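Local coordinates for FEZ-1 protein (Fluoribacter gormanii, PDB 5WCK) that probably hydrolyses beta-lactam antibiotics as a zinc-dependent subclass B3 metallo-beta-lactamase, at residues I37-V47 / L68-G79. The protein carries 2 engineered substitutions. Residues are numbered along the deposited sequence; the frame is centred on the assembly and turned at random.
Sequences ILINSDLEANV and LISHAHFDHAAG. With ZN (zinc ion), chain D; ZN (zinc ion), chain C.
The HxHxDH zinc-binding loop of the metallo-beta-lactamase fold, His71 to His76, is laced to the chain leaving strand 35-39, with Asn40 and Asp42 meeting Ser70 and His76. Strands 35-39 and 64-68 run parallel up to this point: Leu68 N donates to Leu38 O (2.8 Å) and Asn40 N to Leu68 O. Where they part, the amide of Asn40 clasps Ser70 twice. Its OD1 takes the Ser70 N-H at 2.8 Å, and its ND2, with Ser70 OG lying in the amide plane, donates to that hydroxyl at 3.1 Å; ND2 also reaches Ala26 O. With CG beside its own backbone N (chi1 -60°), Asn40 turns this amide to the start of the metal loop. Further on, His76 O takes two backbone N-H groups from one face of its carbonyl plane, Ser41 N at 2.9 Å and Asp42 N, the latter well above that plane. His76 gains a second-shell partner here: its NE2 binds one zinc at 2.1 Å beside Asp75 and His215, while its ND1 donates to a water that probably donates to Asp42 OD1, 2.8 Å from the water oxygen; Asp42 OD2 is hydrogen-bonded to Ser27 OG. Leu43 CD2 lies 3.6 Å from Phe74 CD2, at the ring edge.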
ATOM      1  N   ILE A  37       2.889  -6.140 -12.453  1.00  5.54           N
ATOM      2  CA  ILE A  37       2.493  -4.939 -11.734  1.00  4.80           C
ATOM      3  C   ILE A  37       3.271  -4.924 -10.414  1.00  6.25           C
ATOM      4  O   ILE A  37       3.331  -5.956  -9.736  1.00  6.81           O
ATOM      5  CB  ILE A  37       0.991  -4.917 -11.420  1.00  6.03           C
ATOM      6  CG1 ILE A  37       0.147  -5.079 -12.691  1.00  7.67           C
ATOM      7  CG2 ILE A  37       0.610  -3.674 -10.625  1.00  7.74           C
ATOM      8  CD1 ILE A  37      -1.327  -5.263 -12.433  1.00  8.75           C
ATOM      9  N   LEU A  38       3.891  -3.789 -10.108  1.00  5.35           N
ATOM     10  CA  LEU A  38       4.593  -3.574  -8.849  1.00  6.38           C
ATOM     11  C   LEU A  38       3.815  -2.562  -8.005  1.00  6.27           C
ATOM     12  O   LEU A  38       3.416  -1.497  -8.516  1.00  6.42           O
ATOM     13  CB  LEU A  38       6.011  -3.066  -9.135  1.00  6.91           C
ATOM     14  CG  LEU A  38       6.844  -2.725  -7.907  1.00  9.47           C
ATOM     15  CD1 LEU A  38       7.124  -3.943  -7.048  1.00  6.57           C
ATOM     16  CD2 LEU A  38       8.159  -2.063  -8.290  1.00 12.14           C
ATOM     17  N   ILE A  39       3.603  -2.896  -6.722  1.00  5.63           N
ATOM     18  CA  ILE A  39       2.923  -1.981  -5.759  1.00  4.91           C
ATOM     19  C   ILE A  39       3.937  -1.610  -4.662  1.00  5.68           C
ATOM     20  O   ILE A  39       4.431  -2.519  -4.042  1.00  6.03           O
ATOM     21  CB  ILE A  39       1.660  -2.627  -5.147  1.00  7.16           C
ATOM     22  CG1 ILE A  39       0.771  -3.285  -6.204  1.00  6.00           C
ATOM     23  CG2 ILE A  39       0.886  -1.580  -4.367  1.00  7.40           C
ATOM     24  CD1 ILE A  39      -0.597  -3.709  -5.693  1.00  7.08           C
ATOM     25  N   ASN A  40       4.198  -0.304  -4.539  1.00  4.94           N
ATOM     26  CA  ASN A  40       5.088   0.367  -3.552  1.00  5.91           C
ATOM     27  C   ASN A  40       6.558   0.351  -4.001  1.00  7.24           C
ATOM     28  O   ASN A  40       7.113  -0.690  -4.067  1.00  7.52           O
ATOM     29  CB  ASN A  40       4.840  -0.041  -2.097  1.00  4.32           C
ATOM     30  CG  ASN A  40       3.431   0.281  -1.647  1.00  5.91           C
ATOM     31  OD1 ASN A  40       2.925   1.339  -1.917  1.00  6.55           O
ATOM     32  ND2 ASN A  40       2.811  -0.634  -0.928  1.00  5.44           N
ATOM     33  N   SER A  41       7.123   1.536  -4.228  1.00  6.12           N
ATOM     34  CA  SER A  41       8.539   1.690  -4.652  1.00  6.72           C
ATOM     35  C   SER A  41       9.438   1.899  -3.424  1.00  9.47           C
ATOM     36  O   SER A  41      10.627   1.805  -3.572  1.00  8.97           O
ATOM     37  CB  SER A  41       8.659   2.825  -5.609  1.00  7.41           C
ATOM     38  OG  SER A  41       8.072   3.967  -5.037  1.00  8.00           O
ATOM     39  N   ASP A  42       8.831   2.169  -2.266  1.00  8.37           N
ATOM     40  CA  ASP A  42       9.563   2.263  -0.994  1.00  7.11           C
ATOM     41  C   ASP A  42      10.601   3.391  -1.054  1.00  8.26           C
ATOM     42  O   ASP A  42      10.424   4.381  -1.746  1.00  9.38           O
ATOM     43  CB  ASP A  42      10.105   0.892  -0.611  1.00  8.91           C
ATOM     44  CG  ASP A  42       9.054  -0.206  -0.575  1.00 10.50           C
ATOM     45  OD1 ASP A  42       7.857   0.146  -0.495  1.00 10.02           O
ATOM     46  OD2 ASP A  42       9.450  -1.391  -0.609  1.00 10.63           O
ATOM     47  N   LEU A  43      11.657   3.275  -0.245  1.00  9.18           N
ATOM     48  CA  LEU A  43      12.711   4.305  -0.254  1.00  8.83           C
ATOM     49  C   LEU A  43      13.604   4.108  -1.488  1.00  9.95           C
ATOM     50  O   LEU A  43      13.701   2.991  -2.017  1.00 11.87           O
ATOM     51  CB  LEU A  43      13.553   4.169   1.015  1.00  8.84           C
ATOM     52  CG  LEU A  43      12.798   4.215   2.333  1.00  9.81           C
ATOM     53  CD1 LEU A  43      13.744   3.922   3.487  1.00 12.52           C
ATOM     54  CD2 LEU A  43      12.097   5.544   2.513  1.00  9.21           C
ATOM     55  N   GLU A  44      14.311   5.171  -1.893  1.00 10.22           N
ATOM     56  CA  GLU A  44      15.279   5.047  -2.989  1.00 11.30           C
ATOM     57  C   GLU A  44      16.246   3.890  -2.726  1.00  9.52           C
ATOM     58  O   GLU A  44      16.576   3.123  -3.643  1.00 12.63           O
ATOM     59  CB  GLU A  44      16.058   6.347  -3.173  1.00 11.89           C
ATOM     60  CG  GLU A  44      15.273   7.438  -3.846  1.00 16.59           C
ATOM     61  CD  GLU A  44      16.125   8.653  -4.182  1.00 24.72           C
ATOM     62  OE1 GLU A  44      15.564   9.755  -4.352  1.00 28.98           O
ATOM     63  OE2 GLU A  44      17.360   8.491  -4.234  1.00 32.04           O
ATOM     64  N   ALA A  45      16.710   3.760  -1.467  1.00 11.35           N
ATOM     65  CA  ALA A  45      17.629   2.685  -1.062  1.00 15.12           C
ATOM     66  C   ALA A  45      17.018   1.289  -1.248  1.00 17.38           C
ATOM     67  O   ALA A  45      17.744   0.307  -1.313  1.00 16.95           O
ATOM     68  CB  ALA A  45      18.038   2.896   0.378  1.00 17.21           C
ATOM     69  N   ASN A  46      15.680   1.187  -1.306  1.00 12.63           N
ATOM     70  CA  ASN A  46      15.045  -0.113  -1.413  1.00 10.35           C
ATOM     71  C   ASN A  46      14.854  -0.536  -2.877  1.00 11.15           C
ATOM     72  O   ASN A  46      14.514  -1.697  -3.116  1.00 12.26           O
ATOM     73  CB  ASN A  46      13.680  -0.130  -0.719  1.00 10.59           C
ATOM     74  CG  ASN A  46      13.756   0.220   0.749  1.00 11.92           C
ATOM     75  OD1 ASN A  46      12.953   1.009   1.229  1.00 11.68           O
ATOM     76  ND2 ASN A  46      14.739  -0.316   1.464  1.00 12.08           N
ATOM     77  N   VAL A  47      15.042   0.372  -3.842  1.00 11.94           N
ATOM     78  CA  VAL A  47      14.801   0.022  -5.256  1.00 11.20           C
ATOM     79  C   VAL A  47      15.726  -1.118  -5.688  1.00  9.57           C
ATOM     80  O   VAL A  47      15.293  -2.102  -6.288  1.00  9.29           O
ATOM     81  CB  VAL A  47      14.860   1.254  -6.180  1.00 11.13           C
ATOM     82  CG1 VAL A  47      14.823   0.872  -7.651  1.00 11.64           C
ATOM     83  CG2 VAL A  47      13.729   2.221  -5.883  1.00  8.64           C
ATOM     84  N   LEU A  68       2.134   0.984  -9.022  1.00  6.06           N
ATOM     85  CA  LEU A  68       1.086   1.500  -8.135  1.00  4.58           C
ATOM     86  C   LEU A  68       1.695   1.738  -6.758  1.00  4.06           C
ATOM     87  O   LEU A  68       2.777   1.221  -6.464  1.00  5.11           O
ATOM     88  CB  LEU A  68      -0.053   0.481  -8.010  1.00  5.98           C
ATOM     89  CG  LEU A  68      -0.594  -0.099  -9.304  1.00  4.85           C
ATOM     90  CD1 LEU A  68      -1.597  -1.200  -9.005  1.00  6.19           C
ATOM     91  CD2 LEU A  68      -1.201   0.987 -10.177  1.00  5.48           C
ATOM     92  N   ILE A  69       0.971   2.508  -5.944  1.00  4.95           N
ATOM     93  CA  ILE A  69       1.329   2.762  -4.573  1.00  6.09           C
ATOM     94  C   ILE A  69       0.103   2.617  -3.671  1.00  4.91           C
ATOM     95  O   ILE A  69      -1.056   2.804  -4.090  1.00  6.53           O
ATOM     96  CB  ILE A  69       1.982   4.139  -4.397  1.00  5.28           C
ATOM     97  CG1 ILE A  69       1.080   5.278  -4.874  1.00  7.14           C
ATOM     98  CG2 ILE A  69       3.353   4.155  -5.055  1.00  5.89           C
ATOM     99  CD1 ILE A  69       1.598   6.677  -4.576  1.00  8.37           C
ATOM    100  N   SER A  70       0.379   2.368  -2.383  1.00  4.54           N
ATOM    101  CA  SER A  70      -0.661   2.394  -1.350  1.00  5.31           C
ATOM    102  C   SER A  70      -1.108   3.835  -1.063  1.00  5.76           C
ATOM    103  O   SER A  70      -2.283   4.111  -0.929  1.00  7.43           O
ATOM    104  CB  SER A  70      -0.178   1.757  -0.074  1.00  5.16           C
ATOM    105  OG  SER A  70      -0.022   0.352  -0.245  1.00  6.20           O
ATOM    106  N   HIS A  71      -0.137   4.724  -0.871  1.00  4.90           N
ATOM    107  CA  HIS A  71      -0.452   6.122  -0.617  1.00  4.99           C
ATOM    108  C   HIS A  71       0.807   6.976  -0.807  1.00  6.18           C
ATOM    109  O   HIS A  71       1.912   6.463  -0.821  1.00  6.40           O
ATOM    110  CB  HIS A  71      -1.092   6.315   0.770  1.00  5.03           C
ATOM    111  CG  HIS A  71      -0.223   6.057   1.952  1.00  6.12           C
ATOM    112  ND1 HIS A  71      -0.270   4.867   2.683  1.00  5.29           N
ATOM    113  CD2 HIS A  71       0.675   6.843   2.579  1.00  6.54           C
ATOM    114  CE1 HIS A  71       0.556   4.959   3.709  1.00  7.94           C
ATOM    115  NE2 HIS A  71       1.143   6.162   3.679  1.00  6.90           N
ATOM    116  N   ALA A  72       0.588   8.290  -0.937  1.00  6.12           N
ATOM    117  CA  ALA A  72       1.648   9.246  -1.298  1.00  5.60           C
ATOM    118  C   ALA A  72       2.385   9.751  -0.053  1.00  8.07           C
ATOM    119  O   ALA A  72       2.234  10.897   0.341  1.00  8.96           O
ATOM    120  CB  ALA A  72       1.061  10.391  -2.100  1.00  6.91           C
ATOM    121  N   HIS A  73       3.188   8.877   0.553  1.00  7.04           N
ATOM    122  CA  HIS A  73       4.208   9.226   1.524  1.00  7.10           C
ATOM    123  C   HIS A  73       5.546   8.638   1.057  1.00  6.43           C
ATOM    124  O   HIS A  73       5.591   7.622   0.358  1.00  6.79           O
ATOM    125  CB  HIS A  73       3.858   8.732   2.927  1.00  6.31           C
ATOM    126  CG  HIS A  73       2.866   9.571   3.653  1.00  7.20           C
ATOM    127  ND1 HIS A  73       2.079   9.069   4.704  1.00  8.06           N
ATOM    128  CD2 HIS A  73       2.537  10.878   3.521  1.00  8.85           C
ATOM    129  CE1 HIS A  73       1.329  10.055   5.170  1.00  6.46           C
ATOM    130  NE2 HIS A  73       1.557  11.154   4.448  1.00  8.42           N
ATOM    131  N   PHE A  74       6.635   9.286   1.470  1.00  6.21           N
ATOM    132  CA  PHE A  74       7.973   8.897   1.008  1.00  7.89           C
ATOM    133  C   PHE A  74       8.279   7.412   1.244  1.00  7.65           C
ATOM    134  O   PHE A  74       9.000   6.803   0.436  1.00  8.23           O
ATOM    135  CB  PHE A  74       9.061   9.767   1.661  1.00  6.99           C
ATOM    136  CG  PHE A  74       9.309   9.448   3.109  1.00  7.74           C
ATOM    137  CD1 PHE A  74       8.529  10.008   4.107  1.00  9.46           C
ATOM    138  CD2 PHE A  74      10.286   8.538   3.477  1.00 11.44           C
ATOM    139  CE1 PHE A  74       8.721   9.676   5.438  1.00 13.03           C
ATOM    140  CE2 PHE A  74      10.481   8.209   4.809  1.00 12.53           C
ATOM    141  CZ  PHE A  74       9.695   8.772   5.790  1.00 16.56           C
ATOM    142  N   ASP A  75       7.772   6.823   2.340  1.00  6.82           N
ATOM    143  CA  ASP A  75       8.127   5.451   2.690  1.00  7.20           C
ATOM    144  C   ASP A  75       7.483   4.445   1.727  1.00  7.87           C
ATOM    145  O   ASP A  75       7.915   3.302   1.715  1.00  8.25           O
ATOM    146  CB  ASP A  75       7.826   5.117   4.156  1.00  9.68           C
ATOM    147  CG  ASP A  75       6.393   5.313   4.614  1.00  8.38           C
ATOM    148  OD1 ASP A  75       5.769   6.278   4.146  1.00  9.29           O
ATOM    149  OD2 ASP A  75       5.923   4.539   5.485  1.00  9.54           O
ATOM    150  N   HIS A  76       6.458   4.853   0.965  1.00  6.15           N
ATOM    151  CA  HIS A  76       5.833   3.976  -0.026  1.00  5.77           C
ATOM    152  C   HIS A  76       6.135   4.380  -1.465  1.00  5.98           C
ATOM    153  O   HIS A  76       6.016   3.527  -2.354  1.00  7.84           O
ATOM    154  CB  HIS A  76       4.317   3.881   0.230  1.00  5.09           C
ATOM    155  CG  HIS A  76       4.047   3.520   1.646  1.00  4.96           C
ATOM    156  ND1 HIS A  76       4.320   2.270   2.149  1.00  6.93           N
ATOM    157  CD2 HIS A  76       3.677   4.272   2.704  1.00  6.08           C
ATOM    158  CE1 HIS A  76       4.095   2.263   3.450  1.00  6.14           C
ATOM    159  NE2 HIS A  76       3.665   3.453   3.821  1.00  6.21           N
ATOM    160  N   ALA A  77       6.529   5.639  -1.698  1.00  6.05           N
ATOM    161  CA  ALA A  77       6.550   6.213  -3.053  1.00  5.55           C
ATOM    162  C   ALA A  77       7.888   6.873  -3.425  1.00  6.65           C
ATOM    163  O   ALA A  77       8.006   7.336  -4.554  1.00  8.03           O
ATOM    164  CB  ALA A  77       5.436   7.210  -3.206  1.00  7.67           C
ATOM    165  N   ALA A  78       8.857   6.966  -2.513  1.00  7.52           N
ATOM    166  CA  ALA A  78      10.099   7.736  -2.837  1.00  7.65           C
ATOM    167  C   ALA A  78      10.864   7.130  -4.020  1.00  8.18           C
ATOM    168  O   ALA A  78      11.503   7.870  -4.787  1.00  9.78           O
ATOM    169  CB  ALA A  78      10.998   7.806  -1.641  1.00  7.77           C
ATOM    170  N   GLY A  79      10.811   5.813  -4.162  1.00  8.09           N
ATOM    171  CA  GLY A  79      11.572   5.082  -5.201  1.00 10.64           C
ATOM    172  C   GLY A  79      10.953   5.139  -6.590  1.00  8.60           C
ATOM    173  O   GLY A  79      11.502   4.540  -7.519  1.00  8.34           O
TER
HETATM  174 ZN    ZN D 302       1.868   7.133   5.379  1.00  8.50          ZN
HETATM  175 ZN    ZN C 301       3.940   4.157   5.831  1.00 11.16          ZN
HETATM  176  O   HOH W   1       5.626   0.027   1.157  1.00  7.38           O
HETATM  177  O   HOH W   2      13.029  10.051  -3.863  1.00 14.23           O
HETATM  178  O   HOH W   3       3.492   6.120   5.842  1.00 18.67           O